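Local atomic coordinates of ML032222a iGluR (Mnemiopsis leidyi, PDB entry 4YKI), a protein that binds glycine through the ligand-binding domain of a ctenophore ionotropic glutamate receptor subunit, and so probably drives opening of a glycine-activated ion channel. Residues E17-F22 / I243-W248; K114-G119 / C200-V205; L124-E129 / S156-L161; V166-L171 / G181-I186. One frame throughout, in Å; residues are numbered along the deposited sequence.

Interaction 1 of 4, residues E17-F22 / I243-W248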
loop_
_atom_site.group_PDB
_atom_site.type_symbol
_atom_site.label_atom_id
_atom_site.label_comp_id
_atom_site.label_asym_id
_atom_site.label_seq_id
_atom_site.Cartn_x
_atom_site.Cartn_y
_atom_site.Cartn_z
ATOM N N GLU B 17 18.781 8.981 2.198
ATOM C CA GLU B 17 18.518 7.643 1.672
ATOM C C GLU B 17 18.091 7.823 0.217
ATOM O O GLU B 17 16.921 8.080 -0.070
ATOM C CB GLU B 17 17.420 6.923 2.457
ATOM C CG GLU B 17 17.082 5.551 1.871
ATOM C CD GLU B 17 17.113 4.416 2.867
ATOM O OE1 GLU B 17 18.114 4.289 3.595
ATOM O OE2 GLU B 17 16.145 3.618 2.906
ATOM N N GLN B 18 19.037 7.728 -0.697
ATOM C CA GLN B 18 18.749 8.050 -2.085
ATOM C C GLN B 18 17.859 6.949 -2.661
ATOM O O GLN B 18 18.063 5.780 -2.363
ATOM C CB GLN B 18 20.053 8.224 -2.874
ATOM C CG GLN B 18 20.880 9.364 -2.282
ATOM C CD GLN B 18 22.208 9.611 -2.945
ATOM O OE1 GLN B 18 22.514 9.058 -3.995
ATOM N NE2 GLN B 18 23.015 10.471 -2.328
ATOM N N PRO B 19 16.859 7.313 -3.481
ATOM C CA PRO B 19 16.570 8.613 -4.084
ATOM C C PRO B 19 15.452 9.354 -3.333
ATOM O O PRO B 19 14.922 10.340 -3.845
ATOM C CB PRO B 19 16.072 8.222 -5.469
ATOM C CG PRO B 19 15.289 6.993 -5.209
ATOM C CD PRO B 19 16.050 6.251 -4.111
ATOM N N PHE B 20 15.093 8.876 -2.150
ATOM C CA PHE B 20 14.069 9.488 -1.328
ATOM C C PHE B 20 14.531 10.813 -0.723
ATOM O O PHE B 20 13.793 11.799 -0.768
ATOM C CB PHE B 20 13.639 8.490 -0.262
ATOM C CG PHE B 20 13.049 7.232 -0.841
ATOM C CD1 PHE B 20 11.811 7.256 -1.447
ATOM C CD2 PHE B 20 13.756 6.044 -0.830
ATOM C CE1 PHE B 20 11.274 6.111 -2.010
ATOM C CE2 PHE B 20 13.223 4.895 -1.393
ATOM C CZ PHE B 20 11.987 4.927 -1.985
ATOM N N MET B 21 15.752 10.837 -0.198
ATOM C CA MET B 21 16.364 12.053 0.352
ATOM C C MET B 21 17.847 12.056 0.033
ATOM O O MET B 21 18.523 11.031 0.157
ATOM C CB MET B 21 16.191 12.173 1.861
ATOM C CG MET B 21 14.800 12.567 2.308
ATOM S SD MET B 21 14.327 14.185 1.671
ATOM C CE MET B 21 13.590 14.881 3.132
ATOM N N PHE B 22 18.307 13.242 -0.365
ATOM C CA PHE B 22 19.706 13.589 -0.560
ATOM C C PHE B 22 19.997 14.735 0.417
ATOM O O PHE B 22 19.217 15.684 0.492
ATOM C CB PHE B 22 19.947 14.102 -1.988
ATOM C CG PHE B 22 19.682 13.089 -3.084
ATOM C CD1 PHE B 22 18.388 12.779 -3.479
ATOM C CD2 PHE B 22 20.735 12.525 -3.780
ATOM C CE1 PHE B 22 18.159 11.870 -4.494
ATOM C CE2 PHE B 22 20.504 11.631 -4.805
ATOM C CZ PHE B 22 19.226 11.309 -5.165
ATOM N N ILE B 243 4.916 10.024 -10.692
ATOM C CA ILE B 243 5.720 11.024 -11.392
ATOM C C ILE B 243 7.032 11.305 -10.636
ATOM O O ILE B 243 8.098 11.426 -11.244
ATOM C CB ILE B 243 4.889 12.294 -11.621
ATOM C CG1 ILE B 243 3.875 12.016 -12.745
ATOM C CG2 ILE B 243 5.766 13.515 -11.957
ATOM C CD1 ILE B 243 2.744 13.018 -12.859
ATOM N N LEU B 244 6.969 11.389 -9.314
ATOM C CA LEU B 244 8.196 11.620 -8.537
ATOM C C LEU B 244 9.150 10.439 -8.574
ATOM O O LEU B 244 10.360 10.637 -8.610
ATOM C CB LEU B 244 7.866 11.955 -7.096
ATOM C CG LEU B 244 7.178 13.293 -6.852
ATOM C CD1 LEU B 244 6.917 13.447 -5.362
ATOM C CD2 LEU B 244 7.976 14.489 -7.393
ATOM N N TRP B 245 8.632 9.213 -8.541
ATOM C CA TRP B 245 9.516 8.058 -8.626
ATOM C C TRP B 245 10.238 8.062 -9.993
ATOM O O TRP B 245 11.429 7.791 -10.081
ATOM C CB TRP B 245 8.752 6.752 -8.423
ATOM C CG TRP B 245 9.632 5.550 -8.509
ATOM C CD1 TRP B 245 9.613 4.613 -9.475
ATOM C CD2 TRP B 245 10.661 5.158 -7.590
ATOM N NE1 TRP B 245 10.545 3.650 -9.229
ATOM C CE2 TRP B 245 11.216 3.970 -8.083
ATOM C CE3 TRP B 245 11.175 5.698 -6.397
ATOM C CZ2 TRP B 245 12.249 3.311 -7.441
ATOM C CZ3 TRP B 245 12.219 5.031 -5.761
ATOM C CH2 TRP B 245 12.730 3.847 -6.281
ATOM N N GLU B 246 9.510 8.369 -11.062
ATOM C CA GLU B 246 10.128 8.481 -12.381
ATOM C C GLU B 246 11.202 9.579 -12.413
ATOM O O GLU B 246 12.270 9.398 -13.001
ATOM C CB GLU B 246 9.054 8.737 -13.442
ATOM C CG GLU B 246 9.583 9.014 -14.843
ATOM C CD GLU B 246 10.149 7.782 -15.528
ATOM O OE1 GLU B 246 10.025 6.670 -14.970
ATOM O OE2 GLU B 246 10.710 7.931 -16.638
ATOM N N LYS B 247 10.908 10.723 -11.802
ATOM C CA LYS B 247 11.859 11.827 -11.752
ATOM C C LYS B 247 13.153 11.448 -11.052
ATOM O O LYS B 247 14.240 11.766 -11.535
ATOM C CB LYS B 247 11.238 13.003 -10.997
ATOM C CG LYS B 247 12.195 14.167 -10.737
ATOM C CD LYS B 247 11.486 15.307 -10.036
ATOM C CE LYS B 247 12.470 16.387 -9.608
ATOM N NZ LYS B 247 11.775 17.472 -8.839
ATOM N N TRP B 248 13.038 10.773 -9.914
ATOM C CA TRP B 248 14.171 10.599 -9.009
ATOM C C TRP B 248 14.895 9.260 -9.105
ATOM O O TRP B 248 16.087 9.184 -8.797
ATOM C CB TRP B 248 13.722 10.801 -7.556
ATOM C CG TRP B 248 13.441 12.210 -7.247
ATOM C CD1 TRP B 248 12.222 12.806 -7.121
ATOM C CD2 TRP B 248 14.413 13.231 -7.026
ATOM N NE1 TRP B 248 12.381 14.147 -6.843
ATOM C CE2 TRP B 248 13.719 14.426 -6.776
ATOM C CE3 TRP B 248 15.813 13.246 -7.024
ATOM C CZ2 TRP B 248 14.383 15.630 -6.525
ATOM C CZ3 TRP B 248 16.463 14.425 -6.775
ATOM C CH2 TRP B 248 15.757 15.608 -6.537
#

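Interaction 2 of 4, residues K114-G119 / C200-V205. With SO4 (sulfate ion), chain F.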
loop_
_atom_site.group_PDB
_atom_site.type_symbol
_atom_site.label_atom_id
_atom_site.label_comp_id
_atom_site.label_asym_id
_atom_site.label_seq_id
_atom_site.Cartn_x
_atom_site.Cartn_y
_atom_site.Cartn_z
ATOM N N LYS B 114 14.860 -7.644 -0.324
ATOM C CA LYS B 114 15.633 -8.134 -1.453
ATOM C C LYS B 114 17.074 -8.407 -1.016
ATOM O O LYS B 114 17.696 -7.585 -0.347
ATOM C CB LYS B 114 15.628 -7.111 -2.592
ATOM C CG LYS B 114 16.371 -7.618 -3.813
ATOM C CD LYS B 114 16.327 -6.670 -4.966
ATOM C CE LYS B 114 16.977 -7.270 -6.208
ATOM N NZ LYS B 114 16.324 -8.534 -6.674
ATOM N N ALA B 115 17.596 -9.558 -1.418
ATOM C CA ALA B 115 18.988 -9.909 -1.188
ATOM C C ALA B 115 19.749 -9.865 -2.490
ATOM O O ALA B 115 19.274 -10.340 -3.520
ATOM C CB ALA B 115 19.113 -11.288 -0.562
ATOM N N VAL B 116 20.938 -9.290 -2.427
ATOM C CA VAL B 116 21.820 -9.191 -3.583
ATOM C C VAL B 116 23.209 -9.681 -3.208
ATOM O O VAL B 116 23.578 -9.688 -2.048
ATOM C CB VAL B 116 21.894 -7.744 -4.157
ATOM C CG1 VAL B 116 20.529 -7.298 -4.653
ATOM C CG2 VAL B 116 22.446 -6.771 -3.134
ATOM N N VAL B 117 23.962 -10.066 -4.224
ATOM C CA VAL B 117 25.235 -10.747 -4.051
ATOM C C VAL B 117 26.256 -10.272 -5.088
ATOM O O VAL B 117 25.926 -10.051 -6.260
ATOM C CB VAL B 117 25.057 -12.304 -4.125
ATOM C CG1 VAL B 117 24.541 -12.754 -5.472
ATOM C CG2 VAL B 117 26.350 -13.029 -3.757
ATOM N N LYS B 118 27.503 -10.149 -4.646
ATOM C CA LYS B 118 28.636 -10.007 -5.553
ATOM C C LYS B 118 29.572 -11.188 -5.364
ATOM O O LYS B 118 29.936 -11.528 -4.243
ATOM C CB LYS B 118 29.373 -8.688 -5.298
ATOM C CG LYS B 118 30.615 -8.517 -6.137
ATOM C CD LYS B 118 31.191 -7.117 -6.060
ATOM C CE LYS B 118 32.555 -7.087 -6.722
ATOM N NZ LYS B 118 33.031 -5.696 -6.865
ATOM N N GLY B 119 29.911 -11.852 -6.457
ATOM C CA GLY B 119 30.824 -12.978 -6.410
ATOM C C GLY B 119 30.796 -13.781 -7.692
ATOM O O GLY B 119 29.737 -14.043 -8.262
ATOM N N CYS B 200 27.157 -3.804 -12.288
ATOM C CA CYS B 200 26.859 -4.873 -13.221
ATOM C C CYS B 200 27.328 -6.235 -12.722
ATOM O O CYS B 200 26.960 -7.256 -13.296
ATOM C CB CYS B 200 27.484 -4.569 -14.588
ATOM S SG CYS B 200 27.037 -2.959 -15.287
ATOM N N ASP B 201 28.137 -6.243 -11.677
ATOM C CA ASP B 201 28.643 -7.473 -11.079
ATOM C C ASP B 201 27.895 -7.801 -9.774
ATOM O O ASP B 201 28.364 -8.604 -8.974
ATOM C CB ASP B 201 30.160 -7.356 -10.833
ATOM C CG ASP B 201 30.538 -6.149 -9.977
ATOM O OD1 ASP B 201 29.637 -5.356 -9.625
ATOM O OD2 ASP B 201 31.745 -5.977 -9.664
ATOM N N VAL B 202 26.739 -7.170 -9.566
ATOM C CA VAL B 202 25.863 -7.503 -8.437
ATOM C C VAL B 202 24.594 -8.130 -8.993
ATOM O O VAL B 202 23.973 -7.589 -9.918
ATOM C CB VAL B 202 25.552 -6.242 -7.608
ATOM C CG1 VAL B 202 24.461 -6.510 -6.592
ATOM C CG2 VAL B 202 26.806 -5.752 -6.898
ATOM N N PHE B 203 24.189 -9.258 -8.410
ATOM C CA PHE B 203 23.071 -10.071 -8.867
ATOM C C PHE B 203 22.095 -10.375 -7.732
ATOM O O PHE B 203 22.416 -10.204 -6.566
ATOM C CB PHE B 203 23.608 -11.393 -9.463
ATOM C CG PHE B 203 24.553 -11.189 -10.618
ATOM C CD1 PHE B 203 24.058 -11.071 -11.895
ATOM C CD2 PHE B 203 25.920 -11.071 -10.421
ATOM C CE1 PHE B 203 24.919 -10.855 -12.985
ATOM C CE2 PHE B 203 26.782 -10.868 -11.517
ATOM C CZ PHE B 203 26.267 -10.746 -12.770
ATOM N N SER B 204 20.911 -10.838 -8.082
ATOM C CA SER B 204 19.908 -11.217 -7.100
ATOM C C SER B 204 20.204 -12.541 -6.408
ATOM O O SER B 204 20.812 -13.452 -6.993
ATOM C CB SER B 204 18.557 -11.347 -7.785
ATOM O OG SER B 204 18.197 -10.135 -8.375
ATOM N N VAL B 205 19.771 -12.663 -5.158
ATOM C CA VAL B 205 19.682 -13.951 -4.491
ATOM C C VAL B 205 18.215 -14.268 -4.291
ATOM O O VAL B 205 17.582 -13.830 -3.309
ATOM C CB VAL B 205 20.384 -13.964 -3.137
ATOM C CG1 VAL B 205 20.233 -15.328 -2.456
ATOM C CG2 VAL B 205 21.854 -13.604 -3.304
HETATM S S SO4 F . 19.265 -11.290 -11.698
HETATM O O1 SO4 F . 19.386 -12.746 -11.674
HETATM O O2 SO4 F . 19.358 -10.786 -13.067
HETATM O O3 SO4 F . 17.959 -10.906 -11.153
HETATM O O4 SO4 F . 20.345 -10.721 -10.914
HETATM O O HOH W 1 15.980 -11.640 -2.619
HETATM O O HOH W 2 30.108 -10.686 -9.186
#

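Interaction 3 of 4, residues L124-E129 / S156-L161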
loop_
_atom_site.group_PDB
_atom_site.type_symbol
_atom_site.label_atom_id
_atom_site.label_comp_id
_atom_site.label_asym_id
_atom_site.label_seq_id
_atom_site.Cartn_x
_atom_site.Cartn_y
_atom_site.Cartn_z
ATOM N N LEU B 124 24.138 -18.280 -4.794
ATOM C CA LEU B 124 23.113 -18.719 -3.853
ATOM C C LEU B 124 21.753 -18.463 -4.434
ATOM O O LEU B 124 21.565 -17.485 -5.148
ATOM C CB LEU B 124 23.225 -17.941 -2.541
ATOM C CG LEU B 124 24.595 -18.070 -1.887
ATOM C CD1 LEU B 124 24.757 -17.075 -0.781
ATOM C CD2 LEU B 124 24.811 -19.466 -1.373
ATOM N N ASN B 125 20.799 -19.326 -4.091
ATOM C CA ASN B 125 19.426 -19.234 -4.592
ATOM C C ASN B 125 18.434 -18.652 -3.571
ATOM O O ASN B 125 17.382 -18.128 -3.943
ATOM C CB ASN B 125 18.934 -20.628 -5.014
ATOM C CG ASN B 125 19.782 -21.247 -6.119
ATOM O OD1 ASN B 125 20.156 -20.580 -7.086
ATOM N ND2 ASN B 125 20.092 -22.529 -5.975
ATOM N N GLN B 126 18.748 -18.762 -2.286
ATOM C CA GLN B 126 17.843 -18.299 -1.237
ATOM C C GLN B 126 18.685 -18.011 -0.005
ATOM O O GLN B 126 19.637 -18.735 0.271
ATOM C CB GLN B 126 16.769 -19.356 -0.945
ATOM C CG GLN B 126 15.457 -18.815 -0.317
ATOM C CD GLN B 126 15.537 -18.601 1.183
ATOM O OE1 GLN B 126 16.316 -19.250 1.881
ATOM N NE2 GLN B 126 14.719 -17.683 1.689
ATOM N N VAL B 127 18.353 -16.947 0.725
ATOM C CA VAL B 127 19.265 -16.445 1.754
ATOM C C VAL B 127 19.591 -17.443 2.862
ATOM O O VAL B 127 20.679 -17.382 3.429
ATOM C CB VAL B 127 18.791 -15.120 2.401
ATOM C CG1 VAL B 127 18.894 -13.957 1.401
ATOM C CG2 VAL B 127 17.383 -15.237 2.977
ATOM N N LEU B 128 18.689 -18.362 3.199
ATOM C CA LEU B 128 18.966 -19.277 4.300
ATOM C C LEU B 128 20.113 -20.220 3.959
ATOM O O LEU B 128 20.724 -20.793 4.867
ATOM C CB LEU B 128 17.720 -20.057 4.728
ATOM C CG LEU B 128 16.618 -19.218 5.406
ATOM C CD1 LEU B 128 15.445 -20.112 5.813
ATOM C CD2 LEU B 128 17.110 -18.423 6.615
ATOM N N GLU B 129 20.428 -20.355 2.671
ATOM C CA GLU B 129 21.597 -21.133 2.261
ATOM C C GLU B 129 22.907 -20.607 2.843
ATOM O O GLU B 129 23.887 -21.349 2.955
ATOM C CB GLU B 129 21.701 -21.156 0.738
ATOM C CG GLU B 129 20.555 -21.920 0.106
ATOM C CD GLU B 129 20.508 -21.839 -1.409
ATOM O OE1 GLU B 129 21.426 -21.260 -2.024
ATOM O OE2 GLU B 129 19.523 -22.368 -1.978
ATOM N N SER B 156 13.033 -18.952 13.001
ATOM C CA SER B 156 14.178 -18.383 13.700
ATOM C C SER B 156 15.512 -18.537 12.963
ATOM O O SER B 156 16.512 -17.951 13.369
ATOM C CB SER B 156 14.260 -18.950 15.114
ATOM O OG SER B 156 13.202 -18.416 15.903
ATOM N N ARG B 157 15.532 -19.289 11.868
ATOM C CA ARG B 157 16.716 -19.314 11.027
ATOM C C ARG B 157 16.987 -17.913 10.468
ATOM O O ARG B 157 18.133 -17.577 10.186
ATOM C CB ARG B 157 16.587 -20.329 9.902
ATOM C CG ARG B 157 16.585 -21.765 10.410
ATOM C CD ARG B 157 16.403 -22.749 9.270
ATOM N NE ARG B 157 15.107 -22.573 8.624
ATOM C CZ ARG B 157 14.715 -23.212 7.528
ATOM N NH1 ARG B 157 15.508 -24.101 6.946
ATOM N NH2 ARG B 157 13.521 -22.961 7.020
ATOM N N TYR B 158 15.954 -17.081 10.326
ATOM C CA TYR B 158 16.191 -15.708 9.881
ATOM C C TYR B 158 16.865 -14.881 10.988
ATOM O O TYR B 158 17.669 -13.994 10.700
ATOM C CB TYR B 158 14.902 -15.041 9.356
ATOM C CG TYR B 158 14.486 -15.595 8.010
ATOM C CD1 TYR B 158 15.064 -15.141 6.830
ATOM C CD2 TYR B 158 13.556 -16.615 7.928
ATOM C CE1 TYR B 158 14.701 -15.668 5.609
ATOM C CE2 TYR B 158 13.186 -17.146 6.718
ATOM C CZ TYR B 158 13.764 -16.668 5.555
ATOM O OH TYR B 158 13.429 -17.192 4.332
ATOM N N SER B 159 16.525 -15.128 12.248
ATOM C CA SER B 159 17.279 -14.536 13.346
ATOM C C SER B 159 18.747 -14.972 13.315
ATOM O O SER B 159 19.632 -14.176 13.621
ATOM C CB SER B 159 16.662 -14.901 14.703
ATOM O OG SER B 159 15.530 -14.119 14.998
ATOM N N ARG B 160 18.998 -16.236 12.985
ATOM C CA ARG B 160 20.374 -16.700 12.832
ATOM C C ARG B 160 21.116 -15.872 11.800
ATOM O O ARG B 160 22.284 -15.530 11.996
ATOM C CB ARG B 160 20.451 -18.160 12.411
ATOM C CG ARG B 160 20.131 -19.159 13.474
ATOM C CD ARG B 160 20.510 -20.573 13.038
ATOM N NE ARG B 160 21.931 -20.622 12.729
ATOM C CZ ARG B 160 22.562 -21.592 12.077
ATOM N NH1 ARG B 160 21.917 -22.682 11.664
ATOM N NH2 ARG B 160 23.854 -21.456 11.837
ATOM N N LEU B 161 20.464 -15.569 10.678
ATOM C CA LEU B 161 21.117 -14.751 9.653
ATOM C C LEU B 161 21.571 -13.426 10.226
ATOM O O LEU B 161 22.665 -12.956 9.929
ATOM C CB LEU B 161 20.188 -14.461 8.472
ATOM C CG LEU B 161 20.011 -15.573 7.454
ATOM C CD1 LEU B 161 19.050 -15.109 6.384
ATOM C CD2 LEU B 161 21.331 -16.010 6.808
#

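Interaction 4 of 4, residues V166-L171 / G181-I186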
loop_
_atom_site.group_PDB
_atom_site.type_symbol
_atom_site.label_atom_id
_atom_site.label_comp_id
_atom_site.label_asym_id
_atom_site.label_seq_id
_atom_site.Cartn_x
_atom_site.Cartn_y
_atom_site.Cartn_z
ATOM N N VAL B 166 27.324 -9.855 9.526
ATOM C CA VAL B 166 27.931 -8.578 9.883
ATOM C C VAL B 166 26.817 -7.530 10.179
ATOM O O VAL B 166 25.800 -7.484 9.497
ATOM C CB VAL B 166 28.903 -8.103 8.769
ATOM C CG1 VAL B 166 29.838 -9.222 8.365
ATOM C CG2 VAL B 166 28.160 -7.586 7.556
ATOM N N GLU B 167 26.958 -6.784 11.279
ATOM C CA GLU B 167 26.118 -5.622 11.556
ATOM C C GLU B 167 26.715 -4.401 10.860
ATOM O O GLU B 167 27.733 -3.841 11.277
ATOM C CB GLU B 167 26.023 -5.374 13.062
ATOM C CG GLU B 167 25.153 -4.185 13.461
ATOM C CD GLU B 167 25.208 -3.930 14.955
ATOM O OE1 GLU B 167 24.526 -4.658 15.702
ATOM O OE2 GLU B 167 25.953 -3.020 15.381
ATOM N N LEU B 168 26.073 -3.998 9.791
ATOM C CA LEU B 168 26.512 -2.894 8.972
ATOM C C LEU B 168 26.005 -1.598 9.592
ATOM O O LEU B 168 24.922 -1.562 10.188
ATOM C CB LEU B 168 25.952 -3.135 7.578
ATOM C CG LEU B 168 26.458 -4.422 6.916
ATOM C CD1 LEU B 168 25.543 -4.804 5.776
ATOM C CD2 LEU B 168 27.908 -4.236 6.478
ATOM N N LYS B 169 26.763 -0.537 9.455
ATOM C CA LYS B 169 26.447 0.715 10.136
ATOM C C LYS B 169 25.308 1.497 9.492
ATOM O O LYS B 169 24.484 2.103 10.199
ATOM C CB LYS B 169 27.697 1.607 10.150
ATOM C CG LYS B 169 27.557 2.855 11.004
ATOM C CD LYS B 169 28.870 3.617 11.136
ATOM C CE LYS B 169 29.176 4.427 9.883
ATOM N NZ LYS B 169 30.304 5.380 10.088
ATOM N N ASP B 170 25.308 1.534 8.162
ATOM C CA ASP B 170 24.424 2.395 7.386
ATOM C C ASP B 170 24.492 1.948 5.930
ATOM O O ASP B 170 25.223 0.999 5.604
ATOM C CB ASP B 170 24.791 3.888 7.569
ATOM C CG ASP B 170 26.214 4.234 7.177
ATOM O OD1 ASP B 170 26.865 3.553 6.384
ATOM O OD2 ASP B 170 26.696 5.284 7.669
ATOM N N LEU B 171 23.715 2.586 5.070
ATOM C CA LEU B 171 23.617 2.153 3.686
ATOM C C LEU B 171 24.948 2.291 2.962
ATOM O O LEU B 171 25.314 1.420 2.167
ATOM C CB LEU B 171 22.533 2.944 2.979
ATOM C CG LEU B 171 22.218 2.490 1.560
ATOM C CD1 LEU B 171 21.768 1.024 1.505
ATOM C CD2 LEU B 171 21.122 3.404 1.008
ATOM N N GLY B 181 32.996 -7.546 -2.434
ATOM C CA GLY B 181 32.885 -8.889 -2.986
ATOM C C GLY B 181 32.643 -9.999 -1.989
ATOM O O GLY B 181 32.832 -9.834 -0.789
ATOM N N LEU B 182 32.220 -11.144 -2.516
ATOM C CA LEU B 182 31.901 -12.319 -1.724
ATOM C C LEU B 182 31.001 -11.995 -0.527
ATOM O O LEU B 182 31.239 -12.420 0.608
ATOM C CB LEU B 182 33.194 -13.049 -1.316
ATOM C CG LEU B 182 33.974 -13.646 -2.498
ATOM C CD1 LEU B 182 35.350 -14.112 -2.026
ATOM C CD2 LEU B 182 33.213 -14.777 -3.135
ATOM N N PHE B 183 29.937 -11.265 -0.830
ATOM C CA PHE B 183 29.086 -10.706 0.195
ATOM C C PHE B 183 27.641 -10.696 -0.297
ATOM O O PHE B 183 27.382 -10.435 -1.503
ATOM C CB PHE B 183 29.553 -9.292 0.556
ATOM C CG PHE B 183 28.933 -8.757 1.830
ATOM C CD1 PHE B 183 29.399 -9.182 3.056
ATOM C CD2 PHE B 183 27.854 -7.876 1.789
ATOM C CE1 PHE B 183 28.832 -8.726 4.224
ATOM C CE2 PHE B 183 27.276 -7.414 2.975
ATOM C CZ PHE B 183 27.769 -7.824 4.175
ATOM N N VAL B 184 26.716 -11.015 0.611
ATOM C CA VAL B 184 25.290 -10.871 0.372
ATOM C C VAL B 184 24.748 -9.769 1.308
ATOM O O VAL B 184 24.872 -9.849 2.546
ATOM C CB VAL B 184 24.518 -12.180 0.646
ATOM C CG1 VAL B 184 23.007 -11.972 0.472
ATOM C CG2 VAL B 184 24.986 -13.301 -0.263
ATOM N N PHE B 185 24.138 -8.755 0.718
ATOM C CA PHE B 185 23.496 -7.678 1.454
ATOM C C PHE B 185 21.995 -7.867 1.327
ATOM O O PHE B 185 21.473 -8.007 0.226
ATOM C CB PHE B 185 23.954 -6.328 0.889
ATOM C CG PHE B 185 23.294 -5.114 1.518
ATOM C CD1 PHE B 185 22.974 -5.069 2.863
ATOM C CD2 PHE B 185 23.015 -4.010 0.741
ATOM C CE1 PHE B 185 22.368 -3.924 3.397
ATOM C CE2 PHE B 185 22.418 -2.889 1.285
ATOM C CZ PHE B 185 22.093 -2.870 2.607
ATOM N N ILE B 186 21.311 -7.891 2.469
ATOM C CA ILE B 186 19.870 -8.091 2.524
ATOM C C ILE B 186 19.238 -6.776 2.954
ATOM O O ILE B 186 19.496 -6.310 4.067
ATOM C CB ILE B 186 19.502 -9.197 3.551
ATOM C CG1 ILE B 186 20.232 -10.510 3.231
ATOM C CG2 ILE B 186 17.978 -9.414 3.604
ATOM C CD1 ILE B 186 20.128 -11.582 4.321
#

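Interaction 1 of 4, residues E17-F22 / I243-W248
Asp40 OD2 is gripped twice from helix 240-248, by a hydrogen bond from Trp248 NE1 and a salt bridge from Lys247 NZ, and the indole so held meets Phe22 and Pro19 of 17-22. Trp248 CE3 lies 3.7 Å from Phe22 CE1, the rings oblique to each other. Pro19, entered through a cis peptide bond, sits between the two tryptophans: its CG lies 3.7 Å from Trp245 CZ3, and its CB rests 3.5 Å from Trp248 O. The Trp245 indole, with CG anti to the backbone N (chi1 180°), reaches Phe20 as well, CZ3 lying 3.8 Å from Phe20 CZ; the planes are only 30° apart, yet the rings are slid so far that they barely overlap. Phe20 and Met21 both lie opposite Glu17 in a classic beta bulge. An alanine in place of Trp248 would probably leave Phe22 without its aromatic neighbour and deprive Asp40 of the indole N-H. Backbone bonds tie Pro19 and Phe20 to the start of helix 37-49 and Phe22 to strand 34-35, while helix 189-195 borders both segments, touching Phe20 through Val191, Pro19 through His194 and Trp245 through Pro190.

Interaction 2 of 4, residues K114-G119 / C200-V205
The extended Lys118 side chain crosses Asp201 at a slant, and almost every carbon of it finds something there. Its CB lies 4.2 Å from Val202 CG2; CG passes Asp201 O at 3.6 Å; CD and CE then pass the carboxylate, where Lys118 CE lies 3.2 Å from Asp201 OD2. At the tip NZ forms a salt bridge to Asp201 OD2 (3.1 Å), coming in from above the carboxylate plane, 40° out of it, and it also bonds to Arg179 O, so that the ammonium joins the strand end to the end of helix 171-179. The two segments belong to strands 109-118 and 202-218, which run antiparallel in the mixed sheet of one lobe of this bilobed, periplasmic-binding-protein-like domain. Val117 and Phe203 form a hydrogen-bonded antiparallel pair: Val117 N gives to Phe203 O at 2.8 Å, and Phe203 N returns a bond to Val117 O at 2.9 Å. Val205 CG2 packs crosswise on Val117 CB at 3.6 Å. At the other end Lys114, bent at its last torsion (chi4 60°), donates from NZ to Ser204 OG. That hydroxyl in turn donates to O3 of a sulfate ion, probably from the crystallisation liquor, whose O4 takes the backbone N-H of Ser204.

Interaction 3 of 4, residues L124-E129 / S156-L161
Leu128 drops its two methyl groups onto two different flat groups of 156-161, fastening a 3-10 turn from the loop between strands 109-118 and 137-141 to helix 157-164 in one lobe of a bilobed, periplasmic-binding-protein-like domain. With CG beside the backbone N (chi1 -69°), the two methyls meet Arg157 and Tyr158, whose side chains Leu128 crosses at about a right angle. CD2 makes a CH-pi contact with Tyr158, sitting 3.8 Å from the ring centroid and only 9° off the normal. CD1 lies over the centre of the Arg157 guanidinium, 3.6 Å from CZ, a group whose charge is matched by Asp155. Leu161, one helical turn on, closes the apolar side: its CD1 is 3.8 Å from both Leu128 CD2 and Val127 CG2, and its CD2 approaches Val127 O at 3.7 Å. Val127 CG2 also touches Tyr158 CE1. The tyrosine's outer end is fixed by Gln126, whose NE2 donates to Tyr158 OH at 3.0 Å with a bent N-H angle of 142°, the amide standing almost perpendicular to the ring. Because both ends of that amide are engaged, its rotation is well defined: Gln126 OE1 receives Leu128 N at 2.9 Å, from above the carbonyl plane.

Interaction 4 of 4, residues V166-L171 / G181-I186
Phe183 and Phe185 are met mainly at their edges by the side chains of 166-171. Val166 CG2 lies in the plane of the Phe183 ring and presses end-on against CZ at 3.4 Å, a tight approach; Leu168 CD1 reaches the same edge at 4.1 Å from Phe183 CZ. That methyl also serves Phe185, obliquely, 3.9 Å from its CD1, while Leu171 CD1 arrives at the ring's far edge, 4.0 Å from Phe185 CE2. Phe185 CG stands anti to the backbone N (chi1 177°), which puts the ring between these two leucine methyls. An alanine at Phe185 would probably open a gap between Leu168 and Leu171 and leave both methyls without their shared ring. Ala174 and Thr177 of helix 171-179 touch the same cluster, and Asp170 caps the helix start by accepting His173 N. Strand 166-168, this helix and strand 183-188 form a beta-alpha-beta crossover, with strand 137-141 parallel between the two strands, as in the alpha/beta lobes of periplasmic-binding-protein-like domains.

Interactions 2, 3 and 4 build one lobe; interaction 1 lies farther off, its centre about 30 Å from that of interaction 3 and about 23 Å from that of interaction 4, which it nevertheless touches. Strands 109-118 and 183-188 are neighbours in one sheet: Val116 O is 3.0 Å from Phe185 N, a probable hydrogen bond joining interactions 2 and 4. The loop of interaction 3 packs onto this sheet, Val127 CG1 lying 3.3 Å from Ala115 CB; Val127 CG1 and Leu161 CD1 also touch Ile186 CD1 of interaction 4. Interactions 1 and 4 meet near the bound glycine, where Glu17 OE1 lies 4.1 Å from Leu171 CD2. Glu17 belongs to the pocket and salt-bridges Arg144.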